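PDB 2IMQ: salivary nitrophorin from Cimex lectularius, which carries nitric oxide on a heme b group and delivers it to the victim during feeding, causing vasodilation. Local coordinates for residues Leu7-Val12 with Lys127-Thr132; Gly170-Arg175 with Arg244-Ser249; Val218-Thr223 with Pro239-Arg244. All coordinates share one frame; numbering follows the deposited sequence.

Contact 1 of 3, residues Leu7-Val12 with Lys127-Thr132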
loop_
_atom_site.group_PDB
_atom_site.type_symbol
_atom_site.label_atom_id
_atom_site.label_comp_id
_atom_site.label_asym_id
_atom_site.label_seq_id
_atom_site.Cartn_x
_atom_site.Cartn_y
_atom_site.Cartn_z
ATOM N N LEU A 7 -17.255 1.106 -8.711
ATOM C CA LEU A 7 -16.728 -0.024 -8.036
ATOM C C LEU A 7 -16.055 0.469 -6.767
ATOM O O LEU A 7 -15.605 1.639 -6.683
ATOM C CB LEU A 7 -15.732 -0.782 -8.928
ATOM C CG LEU A 7 -16.281 -1.412 -10.217
ATOM C CD1 LEU A 7 -15.197 -1.838 -11.139
ATOM C CD2 LEU A 7 -17.189 -2.564 -9.865
ATOM N N SER A 8 -15.946 -0.425 -5.796
ATOM C CA SER A 8 -15.184 -0.142 -4.561
ATOM C C SER A 8 -13.897 -0.943 -4.482
ATOM O O SER A 8 -13.812 -2.062 -4.956
ATOM C CB SER A 8 -16.022 -0.404 -3.337
ATOM O OG SER A 8 -16.446 -1.720 -3.291
ATOM N N VAL A 9 -12.883 -0.302 -3.922
ATOM C CA VAL A 9 -11.559 -0.868 -3.814
ATOM C C VAL A 9 -11.124 -0.656 -2.390
ATOM O O VAL A 9 -11.278 0.451 -1.858
ATOM C CB VAL A 9 -10.521 -0.132 -4.747
ATOM C CG1 VAL A 9 -9.102 -0.724 -4.597
ATOM C CG2 VAL A 9 -11.009 -0.145 -6.165
ATOM N N HIS A 10 -10.635 -1.725 -1.756
ATOM C CA HIS A 10 -9.924 -1.635 -0.464
ATOM C C HIS A 10 -8.475 -1.959 -0.701
ATOM O O HIS A 10 -8.160 -2.918 -1.404
ATOM C CB HIS A 10 -10.489 -2.639 0.559
ATOM C CG HIS A 10 -11.855 -2.292 1.072
ATOM N ND1 HIS A 10 -12.411 -2.907 2.182
ATOM C CD2 HIS A 10 -12.770 -1.394 0.630
ATOM C CE1 HIS A 10 -13.617 -2.402 2.383
ATOM N NE2 HIS A 10 -13.868 -1.498 1.449
ATOM N N THR A 11 -7.609 -1.164 -0.119
ATOM C CA THR A 11 -6.190 -1.461 -0.095
ATOM C C THR A 11 -5.694 -1.502 1.318
ATOM O O THR A 11 -6.151 -0.729 2.171
ATOM C CB THR A 11 -5.383 -0.395 -0.896
ATOM O OG1 THR A 11 -5.465 0.893 -0.275
ATOM C CG2 THR A 11 -5.907 -0.267 -2.318
ATOM N N VAL A 12 -4.747 -2.381 1.579
ATOM C CA VAL A 12 -4.049 -2.361 2.833
ATOM C C VAL A 12 -2.588 -2.562 2.618
ATOM O O VAL A 12 -2.196 -3.420 1.820
ATOM C CB VAL A 12 -4.663 -3.385 3.851
ATOM C CG1 VAL A 12 -4.501 -4.824 3.389
ATOM C CG2 VAL A 12 -4.085 -3.222 5.225
ATOM N N LYS A 127 -11.996 -0.905 -18.300
ATOM C CA LYS A 127 -11.204 0.059 -17.529
ATOM C C LYS A 127 -10.015 -0.647 -16.925
ATOM O O LYS A 127 -10.168 -1.729 -16.357
ATOM C CB LYS A 127 -12.052 0.651 -16.419
ATOM C CG LYS A 127 -13.283 1.388 -16.854
ATOM C CD LYS A 127 -12.959 2.584 -17.687
ATOM C CE LYS A 127 -14.194 3.131 -18.402
ATOM N NZ LYS A 127 -14.097 2.828 -19.847
ATOM N N ARG A 128 -8.845 -0.007 -17.025
ATOM C CA ARG A 128 -7.601 -0.611 -16.581
ATOM C C ARG A 128 -7.205 -0.137 -15.201
ATOM O O ARG A 128 -7.122 1.040 -14.961
ATOM C CB ARG A 128 -6.435 -0.382 -17.533
ATOM C CG ARG A 128 -5.242 -1.261 -17.226
ATOM C CD ARG A 128 -4.750 -1.968 -18.358
ATOM N NE ARG A 128 -3.654 -2.870 -18.132
ATOM C CZ ARG A 128 -3.735 -4.175 -18.121
ATOM N NH1 ARG A 128 -4.919 -4.785 -18.182
ATOM N NH2 ARG A 128 -2.624 -4.896 -18.009
ATOM N N PHE A 129 -7.041 -1.105 -14.311
ATOM C CA PHE A 129 -6.549 -0.895 -12.923
ATOM C C PHE A 129 -5.083 -1.255 -12.836
ATOM O O PHE A 129 -4.659 -2.253 -13.407
ATOM C CB PHE A 129 -7.301 -1.799 -11.929
ATOM C CG PHE A 129 -8.704 -1.399 -11.671
ATOM C CD1 PHE A 129 -9.710 -1.670 -12.603
ATOM C CD2 PHE A 129 -9.054 -0.776 -10.496
ATOM C CE1 PHE A 129 -11.027 -1.303 -12.369
ATOM C CE2 PHE A 129 -10.354 -0.413 -10.249
ATOM C CZ PHE A 129 -11.356 -0.696 -11.206
ATOM N N SER A 130 -4.309 -0.472 -12.073
ATOM C CA SER A 130 -2.937 -0.816 -11.750
ATOM C C SER A 130 -2.753 -0.576 -10.266
ATOM O O SER A 130 -3.150 0.438 -9.767
ATOM C CB SER A 130 -1.907 0.038 -12.539
ATOM O OG SER A 130 -1.976 -0.210 -13.947
ATOM N N PHE A 131 -2.124 -1.548 -9.667
ATOM C CA PHE A 131 -1.685 -1.514 -8.260
ATOM C C PHE A 131 -0.185 -1.677 -8.150
ATOM O O PHE A 131 0.372 -2.645 -8.662
ATOM C CB PHE A 131 -2.363 -2.629 -7.452
ATOM C CG PHE A 131 -3.839 -2.434 -7.309
ATOM C CD1 PHE A 131 -4.708 -2.818 -8.329
ATOM C CD2 PHE A 131 -4.355 -1.745 -6.237
ATOM C CE1 PHE A 131 -6.056 -2.596 -8.199
ATOM C CE2 PHE A 131 -5.698 -1.531 -6.113
ATOM C CZ PHE A 131 -6.554 -1.936 -7.105
ATOM N N THR A 132 0.477 -0.721 -7.494
ATOM C CA THR A 132 1.891 -0.713 -7.284
ATOM C C THR A 132 2.204 -0.788 -5.809
ATOM O O THR A 132 1.568 -0.144 -5.003
ATOM C CB THR A 132 2.492 0.586 -7.857
ATOM O OG1 THR A 132 2.283 0.575 -9.255
ATOM C CG2 THR A 132 3.984 0.727 -7.605
#
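Val9 sends its two methyl groups to two different aromatic rings, Phe129 and Phe131, across the interface of two sheets. From CB, which points toward the strand facing it, the side chain forks. With chi1 at 179°, CG1 lies anti to the backbone N and CG2 beside it; this rotation turns CG1 to Phe131 and CG2 to Phe129. CG1 comes in the plane of the Phe131 ring and meets its rim, 3.8 Å from Phe131 CZ and equally near CE2. Val9 and Phe129 pass alongside in opposite directions, with Val9 CG2 4.1 Å from Phe129 CE2. The two rings are shared with Leu7 and Thr11, two positions before and after Val9. Leu7 brings its CD1 obliquely to the far end of the Phe129 ring, 4.0 Å from Phe129 CZ, while Thr11 places its methyl CG2 at the rim of the Phe131 ring, 4.0 Å from Phe131 CE2. All five touching residues are buried. The axes of the strand segments stay 10.6 Å apart and run nearly parallel, at 12°. Within its own sheet Phe131 also meets the ring of Phe167, and Phe129 those of Phe122 and Phe165. Facing strands joined through side-chain carbons, with no hydrogen bond between them, form the interior of a beta-sandwich, here the two-sheet core of the DNase I-like fold.

Contact 2 of 3, residues Gly170-Arg175 with Arg244-Ser249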
loop_
_atom_site.group_PDB
_atom_site.type_symbol
_atom_site.label_atom_id
_atom_site.label_comp_id
_atom_site.label_asym_id
_atom_site.label_seq_id
_atom_site.Cartn_x
_atom_site.Cartn_y
_atom_site.Cartn_z
ATOM N N GLY A 170 2.074 1.062 0.176
ATOM C CA GLY A 170 3.239 0.525 0.836
ATOM C C GLY A 170 3.919 1.633 1.599
ATOM O O GLY A 170 3.446 2.772 1.684
ATOM N N ASP A 171 5.049 1.259 2.159
ATOM C CA ASP A 171 5.912 2.193 2.851
ATOM C C ASP A 171 6.798 2.838 1.791
ATOM O O ASP A 171 7.672 2.163 1.200
ATOM C CB ASP A 171 6.719 1.506 3.930
ATOM C CG ASP A 171 7.693 2.408 4.634
ATOM O OD1 ASP A 171 7.796 3.601 4.235
ATOM O OD2 ASP A 171 8.331 1.908 5.589
ATOM N N LEU A 172 6.544 4.103 1.499
ATOM C CA LEU A 172 7.235 4.851 0.462
ATOM C C LEU A 172 8.637 5.347 0.845
ATOM O O LEU A 172 9.285 5.994 0.058
ATOM C CB LEU A 172 6.405 6.035 0.038
ATOM C CG LEU A 172 4.940 5.770 -0.386
ATOM C CD1 LEU A 172 4.242 7.064 -0.713
ATOM C CD2 LEU A 172 4.813 4.806 -1.533
ATOM N N ASN A 173 9.028 5.067 2.067
ATOM C CA ASN A 173 10.263 5.572 2.648
ATOM C C ASN A 173 10.251 7.063 2.795
ATOM O O ASN A 173 11.253 7.723 2.792
ATOM C CB ASN A 173 11.550 5.069 1.957
ATOM C CG ASN A 173 12.671 5.013 2.920
ATOM O OD1 ASN A 173 12.452 4.712 4.100
ATOM N ND2 ASN A 173 13.873 5.300 2.442
ATOM N N VAL A 174 9.050 7.598 2.930
ATOM C CA VAL A 174 8.757 9.002 3.244
ATOM C C VAL A 174 8.598 9.110 4.791
ATOM O O VAL A 174 7.838 8.344 5.363
ATOM C CB VAL A 174 7.464 9.472 2.527
ATOM C CG1 VAL A 174 7.002 10.776 3.060
ATOM C CG2 VAL A 174 7.720 9.556 1.039
ATOM N N ARG A 175 9.269 10.086 5.364
ATOM C CA ARG A 175 9.258 10.252 6.822
ATOM C C ARG A 175 8.950 11.704 7.187
ATOM O O ARG A 175 8.808 12.549 6.324
ATOM C CB ARG A 175 10.572 9.794 7.428
ATOM C CG ARG A 175 10.931 8.326 7.109
ATOM C CD ARG A 175 10.006 7.393 7.846
ATOM N NE ARG A 175 10.320 5.983 7.728
ATOM C CZ ARG A 175 9.752 5.161 6.854
ATOM N NH1 ARG A 175 8.885 5.618 5.954
ATOM N NH2 ARG A 175 10.063 3.889 6.863
ATOM N N ARG A 244 1.458 4.171 3.212
ATOM C CA ARG A 244 0.682 5.177 2.570
ATOM C C ARG A 244 -0.107 4.549 1.458
ATOM O O ARG A 244 0.261 3.524 0.899
ATOM C CB ARG A 244 1.568 6.310 1.968
ATOM C CG ARG A 244 2.672 6.799 2.882
ATOM C CD ARG A 244 2.219 7.565 4.117
ATOM N NE ARG A 244 1.909 8.943 3.842
ATOM C CZ ARG A 244 2.764 9.943 3.949
ATOM N NH1 ARG A 244 4.016 9.741 4.368
ATOM N NH2 ARG A 244 2.370 11.168 3.601
ATOM N N ALA A 245 -1.198 5.219 1.106
ATOM C CA ALA A 245 -1.965 4.910 -0.119
ATOM C C ALA A 245 -2.107 6.143 -0.948
ATOM O O ALA A 245 -2.590 7.174 -0.464
ATOM C CB ALA A 245 -3.364 4.381 0.247
ATOM N N LEU A 246 -1.681 6.046 -2.192
ATOM C CA LEU A 246 -1.783 7.132 -3.151
ATOM C C LEU A 246 -2.653 6.636 -4.296
ATOM O O LEU A 246 -2.683 5.455 -4.642
ATOM C CB LEU A 246 -0.420 7.498 -3.733
ATOM C CG LEU A 246 0.637 7.854 -2.752
ATOM C CD1 LEU A 246 1.927 8.170 -3.506
ATOM C CD2 LEU A 246 0.209 8.985 -1.819
ATOM N N TYR A 247 -3.369 7.570 -4.909
ATOM C CA TYR A 247 -4.228 7.247 -6.048
ATOM C C TYR A 247 -4.143 8.274 -7.136
ATOM O O TYR A 247 -3.809 9.418 -6.885
ATOM C CB TYR A 247 -5.692 7.128 -5.608
ATOM C CG TYR A 247 -6.357 8.366 -5.096
ATOM C CD1 TYR A 247 -7.138 9.189 -5.947
ATOM C CD2 TYR A 247 -6.244 8.767 -3.800
ATOM C CE1 TYR A 247 -7.775 10.349 -5.472
ATOM C CE2 TYR A 247 -6.905 9.896 -3.329
ATOM C CZ TYR A 247 -7.645 10.689 -4.148
ATOM O OH TYR A 247 -8.267 11.818 -3.598
ATOM N N LYS A 248 -4.482 7.829 -8.343
ATOM C CA LYS A 248 -4.476 8.702 -9.507
ATOM C C LYS A 248 -5.300 8.022 -10.567
ATOM O O LYS A 248 -5.395 6.807 -10.612
ATOM C CB LYS A 248 -3.027 8.849 -10.052
ATOM C CG LYS A 248 -2.728 9.940 -11.038
ATOM C CD LYS A 248 -1.211 9.988 -11.289
ATOM C CE LYS A 248 -0.929 11.049 -12.321
ATOM N NZ LYS A 248 0.463 11.225 -12.584
ATOM N N SER A 249 -5.759 8.828 -11.521
ATOM C CA SER A 249 -6.317 8.348 -12.794
ATOM C C SER A 249 -5.528 8.932 -13.921
ATOM O O SER A 249 -5.204 10.089 -13.898
ATOM C CB SER A 249 -7.758 8.785 -12.975
ATOM O OG SER A 249 -8.301 8.384 -14.262
#
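Gly170 pairs with Arg244 as an antiparallel hydrogen-bonded pair: Gly170 N donates to Arg244 O at 3.1 Å, and Arg244 N returns a bond of 2.9 Å to Gly170 O. The chain turns a corner here, with backbone angles (phi 144°) at which a side chain would press on the preceding carbonyl. Asp171 points away from the strand, and its OD1 accepts a hydrogen bond from Asn173 N, from above the carboxylate plane, in an Asx turn. Arg175 holds the same carboxylate end-on, NH1 to OD1 and NH2 to OD2, which fixes its rotation; Asn15 ND2 also donates to OD2. Leu172 turns back toward the strand: its CD1 rests 3.9 Å from Arg244 CB, crossing that side chain at about a right angle, and meets Leu246 CD1 tip to tip at 3.8 Å. Next, Val174 sets CG1 3.4 Å from Arg244 NH1. The bends at chi2 and chi3 (-69° and -81°) fold the arginine back to this valine, while its charge is met by salt bridges to Glu215 and Asp199. The Gly170-Arg244 pair ends the ladder of strands 165-169 and 243-248, and Gly170-Asn173 matches the GDxN signature of the related inositol polyphosphate 5-phosphatases.

Contact 3 of 3, residues Val218-Thr223 with Pro239-Arg244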
loop_
_atom_site.group_PDB
_atom_site.type_symbol
_atom_site.label_atom_id
_atom_site.label_comp_id
_atom_site.label_asym_id
_atom_site.label_seq_id
_atom_site.Cartn_x
_atom_site.Cartn_y
_atom_site.Cartn_z
ATOM N N VAL A 218 -5.206 12.614 5.776
ATOM C CA VAL A 218 -4.738 11.859 6.919
ATOM C C VAL A 218 -5.277 12.505 8.186
ATOM O O VAL A 218 -5.023 13.649 8.447
ATOM C CB VAL A 218 -3.196 11.863 6.983
ATOM C CG1 VAL A 218 -2.703 11.215 8.224
ATOM C CG2 VAL A 218 -2.626 11.143 5.740
ATOM N N THR A 219 -5.982 11.721 8.981
ATOM C CA THR A 219 -6.494 12.161 10.281
ATOM C C THR A 219 -5.979 11.349 11.438
ATOM O O THR A 219 -6.361 11.630 12.569
ATOM C CB THR A 219 -8.040 12.127 10.289
ATOM O OG1 THR A 219 -8.483 10.782 10.159
ATOM C CG2 THR A 219 -8.566 12.848 9.143
ATOM N N PHE A 220 -5.185 10.322 11.177
ATOM C CA PHE A 220 -4.667 9.434 12.155
ATOM C C PHE A 220 -3.236 9.821 12.481
ATOM O O PHE A 220 -2.488 10.397 11.689
ATOM C CB PHE A 220 -4.765 7.983 11.684
ATOM C CG PHE A 220 -4.214 7.705 10.290
ATOM C CD1 PHE A 220 -2.938 7.222 10.112
ATOM C CD2 PHE A 220 -5.012 7.869 9.182
ATOM C CE1 PHE A 220 -2.464 6.944 8.840
ATOM C CE2 PHE A 220 -4.547 7.610 7.934
ATOM C CZ PHE A 220 -3.257 7.122 7.777
ATOM N N LYS A 221 -2.834 9.410 13.676
ATOM C CA LYS A 221 -1.525 9.658 14.185
ATOM C C LYS A 221 -0.491 8.815 13.438
ATOM O O LYS A 221 -0.846 7.849 12.773
ATOM C CB LYS A 221 -1.428 9.389 15.674
ATOM C CG LYS A 221 -2.309 10.352 16.411
ATOM C CD LYS A 221 -2.375 10.015 17.856
ATOM C CE LYS A 221 -3.342 10.958 18.563
ATOM N NZ LYS A 221 -3.137 12.393 18.311
ATOM N N PRO A 222 0.761 9.249 13.462
ATOM C CA PRO A 222 1.804 8.489 12.812
ATOM C C PRO A 222 1.712 7.017 13.122
ATOM O O PRO A 222 1.432 6.629 14.258
ATOM C CB PRO A 222 3.065 9.114 13.369
ATOM C CG PRO A 222 2.653 10.564 13.526
ATOM C CD PRO A 222 1.272 10.483 14.065
ATOM N N THR A 223 2.069 6.193 12.148
ATOM C CA THR A 223 1.933 4.743 12.263
ATOM C C THR A 223 3.248 4.035 12.644
ATOM O O THR A 223 3.299 2.806 12.729
ATOM C CB THR A 223 1.431 4.174 10.951
ATOM O OG1 THR A 223 2.343 4.516 9.882
ATOM C CG2 THR A 223 0.042 4.691 10.629
ATOM N N PRO A 239 8.311 10.065 15.003
ATOM C CA PRO A 239 7.053 9.506 14.543
ATOM C C PRO A 239 6.743 9.942 13.122
ATOM O O PRO A 239 6.809 11.117 12.774
ATOM C CB PRO A 239 6.019 10.093 15.550
ATOM C CG PRO A 239 6.789 10.245 16.831
ATOM C CD PRO A 239 8.181 10.676 16.337
ATOM N N SER A 240 6.357 8.964 12.300
ATOM C CA SER A 240 6.147 9.168 10.879
ATOM C C SER A 240 5.004 8.330 10.353
ATOM O O SER A 240 4.630 7.332 10.975
ATOM C CB SER A 240 7.420 8.799 10.079
ATOM O OG SER A 240 8.486 9.633 10.384
ATOM N N TRP A 241 4.531 8.731 9.172
ATOM C CA TRP A 241 3.563 7.982 8.393
ATOM C C TRP A 241 4.325 7.146 7.384
ATOM O O TRP A 241 4.842 7.668 6.387
ATOM C CB TRP A 241 2.592 8.923 7.746
ATOM C CG TRP A 241 1.645 9.533 8.747
ATOM C CD1 TRP A 241 0.512 8.989 9.243
ATOM C CD2 TRP A 241 1.747 10.843 9.321
ATOM N NE1 TRP A 241 -0.066 9.865 10.129
ATOM C CE2 TRP A 241 0.660 11.018 10.168
ATOM C CE3 TRP A 241 2.689 11.871 9.227
ATOM C CZ2 TRP A 241 0.450 12.182 10.862
ATOM C CZ3 TRP A 241 2.477 13.038 9.933
ATOM C CH2 TRP A 241 1.361 13.161 10.750
ATOM N N THR A 242 4.396 5.869 7.656
ATOM C CA THR A 242 5.208 4.959 6.852
ATOM C C THR A 242 4.407 4.330 5.719
ATOM O O THR A 242 4.574 4.688 4.546
ATOM C CB THR A 242 5.916 3.990 7.738
ATOM O OG1 THR A 242 4.962 3.302 8.520
ATOM C CG2 THR A 242 6.827 4.716 8.659
ATOM N N ASP A 243 3.435 3.515 6.062
ATOM C CA ASP A 243 2.501 2.956 5.044
ATOM C C ASP A 243 1.576 4.046 4.526
ATOM O O ASP A 243 0.953 4.751 5.325
ATOM C CB ASP A 243 1.694 1.828 5.658
ATOM C CG ASP A 243 2.547 0.580 5.795
ATOM O OD1 ASP A 243 2.733 -0.109 4.735
ATOM O OD2 ASP A 243 3.116 0.219 6.862
ATOM N N ARG A 244 1.458 4.171 3.212
ATOM C CA ARG A 244 0.682 5.177 2.570
ATOM C C ARG A 244 -0.107 4.549 1.458
ATOM O O ARG A 244 0.261 3.524 0.899
ATOM C CB ARG A 244 1.568 6.310 1.968
ATOM C CG ARG A 244 2.672 6.799 2.882
ATOM C CD ARG A 244 2.219 7.565 4.117
ATOM N NE ARG A 244 1.909 8.943 3.842
ATOM C CZ ARG A 244 2.764 9.943 3.949
ATOM N NH1 ARG A 244 4.016 9.741 4.368
ATOM N NH2 ARG A 244 2.370 11.168 3.601
HETATM O O HOH W 1 1.030 6.001 7.775
HETATM O O HOH W 2 2.591 1.877 8.944
#
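Trp241 and Pro222 make the centre of this contact, the proline lying over one face of the indole. In the CH-pi contact, Pro222 CA stands 3.8 Å from the centroid of the five-membered ring and 18° off its normal. The aromatic pair is an offset edge-to-face one: the edge of Trp241 is turned to the face of Phe220, with planes at 76°. Phe220 CG sits between its backbone N and carbonyl carbon (chi1 50°), and from there the ring swings CE1 to within 3.6 Å of Trp241 CD1. Among the apolar contacts, Pro222 CD packs 3.7 Å from Trp241 CZ2, Val218 CG1 lies over the centre of the Phe220 ring, and Pro222 CB touches Pro239 CB. Direct hydrogen bonding is sparse. Trp241 NE1 donates in its ring plane to Phe220 O, at 2.9 Å and from above the carbonyl plane; the bond from Thr223 N to Ser240 O is weak. One water donates to Thr223 OG1 and Asp243 O; a second joins that hydroxyl to Thr242 OG1, also bonded to His271 ND1, and to Asp243 OD2, whose carboxylate binds Ser13 OG and Asn15 N. Pro239-Arg244 matches the PSWTDR-type signature of 5-phosphatases. Helix 192-196 packs on Trp241 through Leu195 and Met196, and helix 180-188 on both prolines, while strand 255-262 borders Val218, Phe220 and Thr223 through Tyr260 and Ser262.

Overall arrangement
From the N terminus, strand 6-17 enters the six-stranded sheet, and contact 1 closes the first long loop when strand 127-135 of the five-stranded sheet packs against it. Contact 2 opens only afterwards, where the chain leaves strand 165-169, and closes on strand 243-248 at the edge of that second sheet. Inside its loop nests contact 3, a short closure between 218-223 and the approach to the same strand. Contacts 2 and 3 share Arg244, and Arg175 packs against Thr242 between them; contact 1 touches contact 2 through Thr11 and Ala245. Contact 1 joins the two sheets, while contacts 2 and 3 tie the loops at 170-175 and 218-223 to edge strand 243-248 and its approach.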